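Local coordinates for protein mevalonate kinase, putative (Leishmania major, PDB 2HFS) that probably catalyses the ATP-dependent phosphorylation of (R)-mevalonate to (R)-5-phosphomevalonate, the first of three steps leading to isopentenyl diphosphate, at residues F122-S127 / L134-V139; S268-C273 / L279-S284; H209-Q214 / R257-S262. One frame throughout, in Å; residues are numbered along the deposited sequence.

Contact 1: residues F122-S127 / L134-V139; sequences FSRALS and LTDEEV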
ATOM      1  N   PHE A 122       5.154   2.048  14.072  1.00  7.38           N
ATOM      2  CA  PHE A 122       5.905   2.916  14.987  1.00  9.19           C
ATOM      3  C   PHE A 122       4.989   3.766  15.883  1.00  9.35           C
ATOM      4  O   PHE A 122       5.176   3.798  17.099  1.00  8.48           O
ATOM      5  CB  PHE A 122       6.860   3.804  14.156  1.00  8.60           C
ATOM      6  CG  PHE A 122       7.835   4.616  14.977  1.00 11.35           C
ATOM      7  CD1 PHE A 122       8.371   4.128  16.160  1.00 11.61           C
ATOM      8  CD2 PHE A 122       8.208   5.890  14.540  1.00 12.05           C
ATOM      9  CE1 PHE A 122       9.293   4.909  16.914  1.00 13.94           C
ATOM     10  CE2 PHE A 122       9.122   6.672  15.269  1.00  9.54           C
ATOM     11  CZ  PHE A 122       9.667   6.178  16.452  1.00 10.60           C
ATOM     12  N   SER A 123       4.020   4.457  15.271  1.00  8.83           N
ATOM     13  CA  SER A 123       3.046   5.265  15.996  1.00  9.45           C
ATOM     14  C   SER A 123       2.296   4.450  17.035  1.00  8.70           C
ATOM     15  O   SER A 123       2.091   4.906  18.155  1.00 10.17           O
ATOM     16  CB  SER A 123       2.072   5.910  15.019  1.00  8.69           C
ATOM     17  OG  SER A 123       2.770   6.843  14.197  1.00  8.14           O
ATOM     18  N   ARG A 124       1.871   3.250  16.646  1.00  9.26           N
ATOM     19  CA  ARG A 124       1.196   2.332  17.555  1.00  9.36           C
ATOM     20  C   ARG A 124       2.093   1.912  18.722  1.00 10.08           C
ATOM     21  O   ARG A 124       1.657   1.936  19.868  1.00  8.60           O
ATOM     22  CB  ARG A 124       0.671   1.103  16.793  1.00  8.06           C
ATOM     23  CG  ARG A 124      -0.550   1.400  15.890  1.00  8.11           C
ATOM     24  CD  ARG A 124      -1.326   0.146  15.462  1.00 11.19           C
ATOM     25  NE  ARG A 124      -2.439   0.440  14.557  1.00  9.93           N
ATOM     26  CZ  ARG A 124      -3.595   0.984  14.923  1.00 11.67           C
ATOM     27  NH1 ARG A 124      -3.823   1.329  16.195  1.00 11.70           N
ATOM     28  NH2 ARG A 124      -4.526   1.203  14.010  1.00  9.58           N
ATOM     29  N   ALA A 125       3.341   1.538  18.430  1.00  9.35           N
ATOM     30  CA  ALA A 125       4.289   1.140  19.491  1.00  9.68           C
ATOM     31  C   ALA A 125       4.602   2.278  20.452  1.00  8.19           C
ATOM     32  O   ALA A 125       4.713   2.047  21.654  1.00  8.58           O
ATOM     33  CB  ALA A 125       5.567   0.589  18.893  1.00  8.63           C
ATOM     34  N   LEU A 126       4.763   3.489  19.919  1.00  7.85           N
ATOM     35  CA  LEU A 126       4.956   4.676  20.747  1.00  9.36           C
ATOM     36  C   LEU A 126       3.734   4.885  21.636  1.00  9.36           C
ATOM     37  O   LEU A 126       3.871   5.163  22.848  1.00  7.38           O
ATOM     38  CB  LEU A 126       5.230   5.922  19.885  1.00  9.60           C
ATOM     39  CG  LEU A 126       6.580   5.957  19.151  1.00 13.02           C
ATOM     40  CD1 LEU A 126       6.597   7.098  18.105  1.00 13.20           C
ATOM     41  CD2 LEU A 126       7.741   6.128  20.143  1.00 13.41           C
ATOM     42  N   SER A 127       2.541   4.751  21.046  1.00  8.91           N
ATOM     43  CA  SER A 127       1.326   4.875  21.833  1.00  9.76           C
ATOM     44  C   SER A 127       1.371   3.894  22.995  1.00 10.86           C
ATOM     45  O   SER A 127       1.061   4.257  24.134  1.00 11.00           O
ATOM     46  CB  SER A 127       0.077   4.621  20.981  1.00 10.48           C
ATOM     47  OG  SER A 127      -1.098   4.787  21.767  1.00 13.02           O
ATOM     48  N   LEU A 134      -3.708   6.382  21.674  1.00 15.82           N
ATOM     49  CA  LEU A 134      -4.090   6.927  20.375  1.00 16.15           C
ATOM     50  C   LEU A 134      -5.292   6.170  19.812  1.00 16.08           C
ATOM     51  O   LEU A 134      -5.373   4.934  19.902  1.00 16.98           O
ATOM     52  CB  LEU A 134      -2.918   6.850  19.389  1.00 15.85           C
ATOM     53  CG  LEU A 134      -2.007   8.057  19.137  1.00 19.18           C
ATOM     54  CD1 LEU A 134      -1.831   8.990  20.351  1.00 18.38           C
ATOM     55  CD2 LEU A 134      -0.658   7.626  18.545  1.00 15.76           C
ATOM     56  N   THR A 135      -6.227   6.930  19.255  1.00 16.35           N
ATOM     57  CA  THR A 135      -7.326   6.363  18.503  1.00 14.91           C
ATOM     58  C   THR A 135      -6.766   6.026  17.115  1.00 12.89           C
ATOM     59  O   THR A 135      -5.639   6.413  16.782  1.00 15.69           O
ATOM     60  CB  THR A 135      -8.475   7.392  18.370  1.00 13.77           C
ATOM     61  OG1 THR A 135      -8.033   8.476  17.554  1.00 15.98           O
ATOM     62  CG2 THR A 135      -8.797   8.073  19.711  1.00 14.81           C
ATOM     63  N   ASP A 136      -7.549   5.325  16.303  1.00 14.28           N
ATOM     64  CA  ASP A 136      -7.144   4.996  14.938  1.00 13.38           C
ATOM     65  C   ASP A 136      -6.919   6.274  14.137  1.00 13.52           C
ATOM     66  O   ASP A 136      -5.934   6.413  13.404  1.00 12.25           O
ATOM     67  CB  ASP A 136      -8.213   4.125  14.264  1.00 14.89           C
ATOM     68  CG  ASP A 136      -8.108   2.657  14.647  1.00 15.32           C
ATOM     69  OD1 ASP A 136      -7.103   2.230  15.283  1.00 14.58           O
ATOM     70  OD2 ASP A 136      -8.992   1.842  14.324  1.00 18.10           O
ATOM     71  N   GLU A 137      -7.839   7.219  14.294  1.00 14.21           N
ATOM     72  CA  GLU A 137      -7.691   8.532  13.675  1.00 14.33           C
ATOM     73  C   GLU A 137      -6.349   9.172  14.033  1.00 12.80           C
ATOM     74  O   GLU A 137      -5.631   9.649  13.149  1.00 12.32           O
ATOM     75  CB  GLU A 137      -8.875   9.422  14.055  1.00 14.67           C
ATOM     76  CG  GLU A 137      -8.843  10.818  13.466  1.00 19.12           C
ATOM     77  CD  GLU A 137     -10.105  11.627  13.754  1.00 20.03           C
ATOM     78  OE1 GLU A 137     -10.235  12.730  13.168  1.00 26.54           O
ATOM     79  OE2 GLU A 137     -10.969  11.173  14.544  1.00 24.37           O
ATOM     80  N   GLU A 138      -6.012   9.156  15.325  1.00 13.25           N
ATOM     81  CA  GLU A 138      -4.760   9.711  15.842  1.00 12.30           C
ATOM     82  C   GLU A 138      -3.512   9.000  15.294  1.00 13.03           C
ATOM     83  O   GLU A 138      -2.522   9.650  14.897  1.00 12.48           O
ATOM     84  CB  GLU A 138      -4.795   9.723  17.384  1.00 14.90           C
ATOM     85  CG  GLU A 138      -5.457  10.974  17.966  1.00 12.38           C
ATOM     86  CD  GLU A 138      -5.942  10.848  19.407  1.00 17.36           C
ATOM     87  OE1 GLU A 138      -5.678   9.825  20.095  1.00 14.32           O
ATOM     88  OE2 GLU A 138      -6.632  11.796  19.859  1.00 19.36           O
ATOM     89  N   VAL A 139      -3.556   7.668  15.253  1.00  9.94           N
ATOM     90  CA  VAL A 139      -2.482   6.872  14.632  1.00 10.23           C
ATOM     91  C   VAL A 139      -2.308   7.238  13.150  1.00 11.13           C
ATOM     92  O   VAL A 139      -1.181   7.469  12.688  1.00 11.05           O
ATOM     93  CB  VAL A 139      -2.768   5.342  14.769  1.00 10.40           C
ATOM     94  CG1 VAL A 139      -1.755   4.527  13.968  1.00  8.13           C
ATOM     95  CG2 VAL A 139      -2.724   4.940  16.236  1.00 10.31           C
TER
HETATM   96  O   HOH W   1      -5.876   2.607  18.214  1.00 18.51           O
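Asp136 OD1 is gripped twice: by Arg124 NH2 in a salt bridge of 3.1 Å, and by a water that donates to it. The pair ties together the successive helices 114-130 and 136-146 of the GHMP kinase N-terminal domain. The N-H points almost straight at the oxygen (165°) and the acceptor lies in the guanidinium plane, yet OD1 is approached from 55° above its carboxylate plane, the two planes being nearly perpendicular. The same water accepts from Arg124 NH1 and donates to Leu134 O at 2.9 Å, bridging the charged pair to the backbone. A second bond of Arg124 NH2, to Thr163 O, helps fix the group's rotation.

Val139 CG1 sits over the centre of one guanidinium face, 4.1 Å from Arg124 CZ, and touches Arg124 CG at 3.9 Å, so the valine supports both the aliphatic chain and the flat head. Thr135 N-caps helix 136-146 and forms a capping box with Glu138: Glu138 N donates to Thr135 OG1, and Thr135 N to Glu138 OE1. Just before it, Leu134 CD2 packs 3.9 Å from Ser127 CB. With OG opposite its own backbone N (chi1 -178°), Ser127 turns toward the linker that precedes helix 136-146, where Ser127 OG accepts from Leu134 N at 3.1 Å.

Contact 2: residues S268-C273 / L279-S284; sequences SIVQTC and LGAKLS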
ATOM      1  N   SER A 268       3.963  -8.300 -19.409  1.00 10.43           N
ATOM      2  CA  SER A 268       4.399  -9.703 -19.349  1.00 13.11           C
ATOM      3  C   SER A 268       3.805 -10.433 -18.135  1.00 12.82           C
ATOM      4  O   SER A 268       3.248 -11.540 -18.247  1.00 14.44           O
ATOM      5  CB  SER A 268       5.929  -9.783 -19.345  1.00 11.31           C
ATOM      6  OG  SER A 268       6.363 -11.110 -19.135  1.00 16.91           O
ATOM      7  N   ILE A 269       3.886  -9.779 -16.989  1.00 11.54           N
ATOM      8  CA  ILE A 269       3.320 -10.290 -15.744  1.00 11.02           C
ATOM      9  C   ILE A 269       1.808 -10.515 -15.861  1.00 10.35           C
ATOM     10  O   ILE A 269       1.327 -11.630 -15.622  1.00  7.82           O
ATOM     11  CB  ILE A 269       3.670  -9.347 -14.561  1.00 10.78           C
ATOM     12  CG1 ILE A 269       5.189  -9.241 -14.373  1.00 12.07           C
ATOM     13  CG2 ILE A 269       3.034  -9.811 -13.248  1.00  9.64           C
ATOM     14  CD1 ILE A 269       5.627  -8.117 -13.406  1.00  9.69           C
ATOM     15  N   VAL A 270       1.067  -9.477 -16.248  1.00  9.73           N
ATOM     16  CA  VAL A 270      -0.396  -9.614 -16.304  1.00 11.77           C
ATOM     17  C   VAL A 270      -0.857 -10.705 -17.299  1.00 11.89           C
ATOM     18  O   VAL A 270      -1.797 -11.446 -17.010  1.00 11.34           O
ATOM     19  CB  VAL A 270      -1.162  -8.278 -16.454  1.00 12.63           C
ATOM     20  CG1 VAL A 270      -0.833  -7.329 -15.291  1.00 12.03           C
ATOM     21  CG2 VAL A 270      -0.938  -7.626 -17.810  1.00 14.20           C
ATOM     22  N   GLN A 271      -0.170 -10.821 -18.433  1.00 11.53           N
ATOM     23  CA  GLN A 271      -0.471 -11.858 -19.424  1.00 14.76           C
ATOM     24  C   GLN A 271      -0.284 -13.260 -18.801  1.00 13.16           C
ATOM     25  O   GLN A 271      -1.162 -14.132 -18.909  1.00 12.34           O
ATOM     26  CB  GLN A 271       0.407 -11.666 -20.669  1.00 14.88           C
ATOM     27  CG  GLN A 271       0.187 -12.700 -21.791  1.00 19.65           C
ATOM     28  CD  GLN A 271       1.260 -12.650 -22.871  1.00 21.82           C
ATOM     29  OE1 GLN A 271       0.956 -12.820 -24.056  1.00 26.94           O
ATOM     30  NE2 GLN A 271       2.514 -12.414 -22.469  1.00 27.95           N
ATOM     31  N   THR A 272       0.833 -13.465 -18.114  1.00 12.42           N
ATOM     32  CA  THR A 272       1.076 -14.774 -17.481  1.00 13.30           C
ATOM     33  C   THR A 272       0.092 -15.097 -16.351  1.00 12.89           C
ATOM     34  O   THR A 272      -0.334 -16.247 -16.221  1.00 10.86           O
ATOM     35  CB  THR A 272       2.550 -14.897 -17.022  1.00 14.35           C
ATOM     36  OG1 THR A 272       3.382 -14.928 -18.182  1.00 14.62           O
ATOM     37  CG2 THR A 272       2.843 -16.271 -16.394  1.00 14.12           C
ATOM     38  N   CYS A 273      -0.270 -14.090 -15.554  1.00 12.20           N
ATOM     39  CA  CYS A 273      -1.279 -14.269 -14.512  1.00 12.88           C
ATOM     40  C   CYS A 273      -2.624 -14.729 -15.112  1.00 13.60           C
ATOM     41  O   CYS A 273      -3.229 -15.692 -14.627  1.00 13.29           O
ATOM     42  CB  CYS A 273      -1.460 -12.983 -13.686  1.00 12.76           C
ATOM     43  SG  CYS A 273      -0.040 -12.539 -12.639  1.00 12.10           S
ATOM     44  N   LEU A 279      -8.391 -14.500 -12.026  1.00 10.82           N
ATOM     45  CA  LEU A 279      -9.706 -13.944 -12.304  1.00 10.31           C
ATOM     46  C   LEU A 279      -9.560 -12.558 -12.912  1.00 10.99           C
ATOM     47  O   LEU A 279     -10.366 -12.154 -13.744  1.00 10.26           O
ATOM     48  CB  LEU A 279     -10.568 -13.870 -11.038  1.00 13.24           C
ATOM     49  CG  LEU A 279     -10.866 -15.146 -10.254  1.00 12.61           C
ATOM     50  CD1 LEU A 279     -11.816 -14.831  -9.112  1.00 16.44           C
ATOM     51  CD2 LEU A 279     -11.437 -16.203 -11.197  1.00 14.38           C
ATOM     52  N   GLY A 280      -8.523 -11.836 -12.484  1.00 10.36           N
ATOM     53  CA  GLY A 280      -8.152 -10.549 -13.079  1.00 10.04           C
ATOM     54  C   GLY A 280      -6.724 -10.225 -12.694  1.00 10.68           C
ATOM     55  O   GLY A 280      -6.219 -10.764 -11.718  1.00 11.79           O
ATOM     56  N   ALA A 281      -6.086  -9.316 -13.435  1.00  9.97           N
ATOM     57  CA  ALA A 281      -4.715  -8.928 -13.127  1.00 10.53           C
ATOM     58  C   ALA A 281      -4.432  -7.578 -13.760  1.00 10.69           C
ATOM     59  O   ALA A 281      -4.886  -7.292 -14.872  1.00 11.83           O
ATOM     60  CB  ALA A 281      -3.741  -9.962 -13.652  1.00  8.10           C
ATOM     61  N   LYS A 282      -3.671  -6.749 -13.058  1.00 10.19           N
ATOM     62  CA  LYS A 282      -3.452  -5.390 -13.533  1.00  9.19           C
ATOM     63  C   LYS A 282      -2.284  -4.799 -12.789  1.00  7.09           C
ATOM     64  O   LYS A 282      -1.938  -5.250 -11.694  1.00  8.57           O
ATOM     65  CB  LYS A 282      -4.703  -4.521 -13.303  1.00  8.34           C
ATOM     66  CG  LYS A 282      -5.164  -4.458 -11.823  1.00  9.57           C
ATOM     67  CD  LYS A 282      -6.409  -3.579 -11.645  1.00 10.69           C
ATOM     68  CE  LYS A 282      -6.114  -2.067 -11.747  1.00 12.25           C
ATOM     69  NZ  LYS A 282      -5.391  -1.564 -10.539  1.00 13.59           N
ATOM     70  N   LEU A 283      -1.716  -3.751 -13.354  1.00  8.09           N
ATOM     71  CA  LEU A 283      -0.735  -2.963 -12.623  1.00  6.74           C
ATOM     72  C   LEU A 283      -1.413  -2.373 -11.392  1.00  8.16           C
ATOM     73  O   LEU A 283      -2.619  -2.164 -11.389  1.00  8.71           O
ATOM     74  CB  LEU A 283      -0.159  -1.841 -13.478  1.00  8.74           C
ATOM     75  CG  LEU A 283      -0.993  -0.668 -13.981  1.00  6.38           C
ATOM     76  CD1 LEU A 283      -1.203   0.511 -12.973  1.00  7.93           C
ATOM     77  CD2 LEU A 283      -0.243  -0.155 -15.234  1.00  8.50           C
ATOM     78  N   SER A 284      -0.632  -2.102 -10.356  1.00  8.53           N
ATOM     79  CA  SER A 284      -1.184  -1.539  -9.121  1.00  9.23           C
ATOM     80  C   SER A 284      -0.349  -0.346  -8.706  1.00  9.63           C
ATOM     81  O   SER A 284       0.826  -0.502  -8.390  1.00 10.37           O
ATOM     82  CB  SER A 284      -1.180  -2.580  -7.999  1.00  8.32           C
ATOM     83  OG  SER A 284      -1.652  -2.002  -6.791  1.00 11.29           O
TER
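The flat group here is the peptide joining Ala281 to Lys282, and a methyl of Val270 lies over one of its faces: Val270 CG1 is 3.7 Å from Lys282 N and 3.9 Å from Ala281 C, nearer the nitrogen end. Ala281 O of this peptide accepts from Arg274 NH2, and Lys282 pairs through its backbone with Val293 of the neighbouring strand. Helix 264-275 thus covers the outermost strand 280-284 of the four-stranded antiparallel sheet, whose 2-3-1-4 order fits the ferredoxin-like fold of GHMP kinase C-terminal domains. The chain leaves the helix at 275 and re-enters as strand 280-284, running back nearly antiparallel to it (163°), with the segment axes 7.6 Å apart.

Ala281 points its methyl toward the helix, where it meets two side chains three residues apart. Cys273 CB stands 3.8 Å from Ala281 CB, while Val270 CB is 4.2 Å from Ala281 CB. Cys273 directs SG opposite its carbonyl carbon (chi1 -68°), so it is CB rather than sulfur that presses on the alanine; Ile305 and Leu309 of helix 299-312 pack on the cysteine as well. Lys282 leaves by the other side, where Lys282 NZ donates to Leu283 O at 3.0 Å, nearly in line with the carbonyl. Side-chain contact between the two segments is therefore apolar, while the buried Lys282 amine is satisfied by Leu283 O, Leu24 O and a salt bridge to Glu27, which probably favours its charged form.

Contact 3: residues H209-Q214 / R257-S262; sequences HKMKQQ and RQIDVS
Two helix ends approach each other with Met211 CA and Ile259 CA as the nearest pair, 7.7 Å apart, a spacing spanned by one side chain, that of Met211, which lands largely on the backbone of the opposing turn. One end is the last turns of helix 201-214; the other is the C-terminus of helix 242-258, closed by a Schellman motif. Its evidence is the positive phi of Asp260 (59°) at C-prime, with Val261 N bonded to Cys256 O and Asp260 N to Arg257 O, the latter at 3.1 Å.

Met211, a selenomethionine in this crystal, does the bridging. Its CG is trans to the backbone N (chi1 180°) and the chain beyond stays extended, carrying the selenium straight out to the opposing turn. There Met211 SE rests 3.9 Å from Ile259 CA and 4.2 Å from Ile259 CG2, the two side chains lying at about a right angle. Ile259 itself runs on toward His28 and Phe29, while Leu222 of helix 216-239 touches Met211, Gln258 and Ile259, so a third helix packs against both sides of the contact. At the tip, the terminal methyl, Met211 CE, comes to 3.5 Å from Gln258 O.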
ATOM      1  N   HIS A 209      -1.311  14.382 -16.383  1.00 14.12           N
ATOM      2  CA  HIS A 209      -1.909  15.735 -16.446  1.00 12.69           C
ATOM      3  C   HIS A 209      -1.705  16.364 -17.810  1.00 11.44           C
ATOM      4  O   HIS A 209      -2.624  16.964 -18.378  1.00 11.04           O
ATOM      5  CB  HIS A 209      -1.273  16.663 -15.418  1.00 11.72           C
ATOM      6  CG  HIS A 209      -1.861  16.564 -14.041  1.00 15.65           C
ATOM      7  ND1 HIS A 209      -3.193  16.808 -13.773  1.00 13.25           N
ATOM      8  CD2 HIS A 209      -1.280  16.304 -12.846  1.00 16.07           C
ATOM      9  CE1 HIS A 209      -3.412  16.668 -12.476  1.00 14.79           C
ATOM     10  NE2 HIS A 209      -2.268  16.365 -11.890  1.00 14.56           N
ATOM     11  N   LYS A 210      -0.481  16.239 -18.313  1.00 10.23           N
ATOM     12  CA  LYS A 210      -0.115  16.740 -19.622  1.00 11.85           C
ATOM     13  C   LYS A 210      -0.951  16.084 -20.737  1.00 14.02           C
ATOM     14  O   LYS A 210      -1.449  16.771 -21.634  1.00 13.60           O
ATOM     15  CB  LYS A 210       1.385  16.534 -19.853  1.00 11.43           C
HETATM   16  N   MSE A 211      -1.126  14.766 -20.676  1.00 15.37           N
HETATM   17  CA  MSE A 211      -1.939  14.106 -21.695  1.00 18.31           C
HETATM   18  C   MSE A 211      -3.373  14.640 -21.680  1.00 16.20           C
HETATM   19  O   MSE A 211      -3.999  14.812 -22.728  1.00 17.23           O
HETATM   20  CB  MSE A 211      -1.942  12.592 -21.502  1.00 18.19           C
HETATM   21  CG  MSE A 211      -2.785  11.889 -22.555  1.00 21.90           C
HETATM   22 SE   MSE A 211      -3.445  10.228 -21.840  1.00 30.01          SE
HETATM   23  CE  MSE A 211      -4.504   9.586 -23.436  1.00 24.30           C
ATOM     24  N   LYS A 212      -3.893  14.891 -20.488  1.00 16.35           N
ATOM     25  CA  LYS A 212      -5.212  15.495 -20.340  1.00 15.27           C
ATOM     26  C   LYS A 212      -5.250  16.883 -21.000  1.00 15.89           C
ATOM     27  O   LYS A 212      -6.151  17.158 -21.794  1.00 14.58           O
ATOM     28  CB  LYS A 212      -5.608  15.581 -18.871  1.00 14.78           C
ATOM     29  CG  LYS A 212      -7.060  15.923 -18.660  1.00 13.94           C
ATOM     30  CD  LYS A 212      -7.385  15.969 -17.176  1.00 13.90           C
ATOM     31  CE  LYS A 212      -8.865  16.202 -16.977  1.00 16.52           C
ATOM     32  NZ  LYS A 212      -9.281  16.278 -15.535  1.00 17.44           N
ATOM     33  N   GLN A 213      -4.258  17.728 -20.697  1.00 16.54           N
ATOM     34  CA  GLN A 213      -4.088  19.047 -21.362  1.00 16.96           C
ATOM     35  C   GLN A 213      -3.943  18.963 -22.876  1.00 17.42           C
ATOM     36  O   GLN A 213      -4.331  19.885 -23.597  1.00 19.28           O
ATOM     37  CB  GLN A 213      -2.863  19.784 -20.819  1.00 16.93           C
ATOM     38  CG  GLN A 213      -2.999  20.360 -19.430  1.00 17.78           C
ATOM     39  CD  GLN A 213      -1.816  21.249 -19.087  1.00 19.73           C
ATOM     40  OE1 GLN A 213      -0.678  20.786 -19.057  1.00 17.25           O
ATOM     41  NE2 GLN A 213      -2.082  22.521 -18.837  1.00 17.37           N
ATOM     42  N   GLN A 214      -3.357  17.875 -23.365  1.00 17.11           N
ATOM     43  CA  GLN A 214      -3.148  17.733 -24.797  1.00 17.00           C
ATOM     44  C   GLN A 214      -4.347  17.093 -25.477  1.00 17.62           C
ATOM     45  O   GLN A 214      -4.564  17.318 -26.663  1.00 18.53           O
ATOM     46  CB  GLN A 214      -1.877  16.937 -25.092  1.00 16.56           C
ATOM     47  CG  GLN A 214      -0.621  17.628 -24.630  1.00 15.66           C
ATOM     48  CD  GLN A 214       0.632  16.808 -24.838  1.00 15.38           C
ATOM     49  OE1 GLN A 214       1.740  17.358 -24.844  1.00 21.94           O
ATOM     50  NE2 GLN A 214       0.477  15.488 -24.981  1.00 20.79           N
ATOM     51  N   ARG A 257      -3.305   1.180 -19.498  1.00 11.92           N
ATOM     52  CA  ARG A 257      -2.470   1.116 -20.691  1.00 12.20           C
ATOM     53  C   ARG A 257      -2.743   2.319 -21.601  1.00 11.86           C
ATOM     54  O   ARG A 257      -1.823   2.840 -22.214  1.00 11.82           O
ATOM     55  CB  ARG A 257      -2.716  -0.165 -21.491  1.00 12.75           C
ATOM     56  CG  ARG A 257      -2.401  -1.475 -20.789  1.00 12.40           C
ATOM     57  CD  ARG A 257      -2.456  -2.646 -21.753  1.00 13.59           C
ATOM     58  NE  ARG A 257      -1.444  -2.527 -22.811  1.00 16.86           N
ATOM     59  CZ  ARG A 257      -1.342  -3.367 -23.840  1.00 20.43           C
ATOM     60  NH1 ARG A 257      -2.187  -4.387 -23.948  1.00 18.12           N
ATOM     61  NH2 ARG A 257      -0.403  -3.183 -24.761  1.00 21.52           N
ATOM     62  N   GLN A 258      -4.000   2.769 -21.656  1.00 13.42           N
ATOM     63  CA  GLN A 258      -4.417   3.841 -22.567  1.00 13.87           C
ATOM     64  C   GLN A 258      -4.029   5.235 -22.082  1.00 13.62           C
ATOM     65  O   GLN A 258      -4.059   6.181 -22.867  1.00 14.96           O
ATOM     66  CB  GLN A 258      -5.923   3.773 -22.845  1.00 12.84           C
ATOM     67  CG  GLN A 258      -6.361   2.438 -23.451  1.00 17.42           C
ATOM     68  CD  GLN A 258      -7.809   2.415 -23.890  1.00 16.49           C
ATOM     69  OE1 GLN A 258      -8.253   3.271 -24.658  1.00 21.41           O
ATOM     70  NE2 GLN A 258      -8.533   1.399 -23.454  1.00 22.71           N
ATOM     71  N   ILE A 259      -3.672   5.364 -20.804  1.00 13.35           N
ATOM     72  CA  ILE A 259      -3.096   6.619 -20.306  1.00 14.27           C
ATOM     73  C   ILE A 259      -1.577   6.508 -20.202  1.00 14.31           C
ATOM     74  O   ILE A 259      -0.914   7.333 -19.557  1.00 14.40           O
ATOM     75  CB  ILE A 259      -3.726   7.088 -18.970  1.00 13.66           C
ATOM     76  CG1 ILE A 259      -3.576   6.020 -17.878  1.00 13.79           C
ATOM     77  CG2 ILE A 259      -5.178   7.499 -19.184  1.00 14.82           C
ATOM     78  CD1 ILE A 259      -3.649   6.594 -16.471  1.00  5.42           C
ATOM     79  N   ASP A 260      -1.052   5.462 -20.845  1.00 15.10           N
ATOM     80  CA  ASP A 260       0.377   5.221 -20.967  1.00 14.90           C
ATOM     81  C   ASP A 260       1.100   5.093 -19.615  1.00 15.20           C
ATOM     82  O   ASP A 260       2.165   5.698 -19.422  1.00 16.20           O
ATOM     83  CB  ASP A 260       0.993   6.346 -21.814  1.00 16.92           C
ATOM     84  CG  ASP A 260       2.439   6.099 -22.170  1.00 16.63           C
ATOM     85  OD1 ASP A 260       2.811   4.935 -22.406  1.00 16.76           O
ATOM     86  OD2 ASP A 260       3.274   7.033 -22.229  1.00 20.66           O
ATOM     87  N   VAL A 261       0.509   4.357 -18.671  1.00 14.61           N
ATOM     88  CA  VAL A 261       1.203   4.097 -17.396  1.00 15.20           C
ATOM     89  C   VAL A 261       1.592   2.632 -17.186  1.00 14.12           C
ATOM     90  O   VAL A 261       2.056   2.268 -16.114  1.00 15.39           O
ATOM     91  CB  VAL A 261       0.449   4.659 -16.147  1.00 15.26           C
ATOM     92  CG1 VAL A 261       0.211   6.180 -16.279  1.00 15.98           C
ATOM     93  CG2 VAL A 261      -0.870   3.921 -15.892  1.00 15.60           C
ATOM     94  N   SER A 262       1.425   1.790 -18.203  1.00 15.74           N
ATOM     95  CA  SER A 262       1.986   0.423 -18.121  1.00 13.62           C
ATOM     96  C   SER A 262       3.417   0.388 -18.665  1.00 13.23           C
ATOM     97  O   SER A 262       4.012   1.439 -18.894  1.00 13.79           O
ATOM     98  CB  SER A 262       1.085  -0.625 -18.795  1.00 15.81           C
ATOM     99  OG  SER A 262       1.581  -1.947 -18.547  1.00 12.24           O
TER

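Overall arrangement
Contact 1 lies across the chain's centre from the other two, about 35 Å centre to centre from contact 2 and 38 Å from contact 3. Contact 2 is buried and apolar; contacts 1 and 3 are partly buried, yet the first spends its surface on a salt bridge, a bridging water and a serine-to-backbone bond while the third relies on one long side chain. Contacts 2 and 3 are neighbours: helix 242-258, whose end supplies one side of contact 3, is followed by helix 264-275 of contact 2, and the two contacts touch where Leu283 CD2 of the strand packs 3.5 Å from Val261 O. Contact 1 joins helices, contact 2 helix to sheet, contact 3 helix ends.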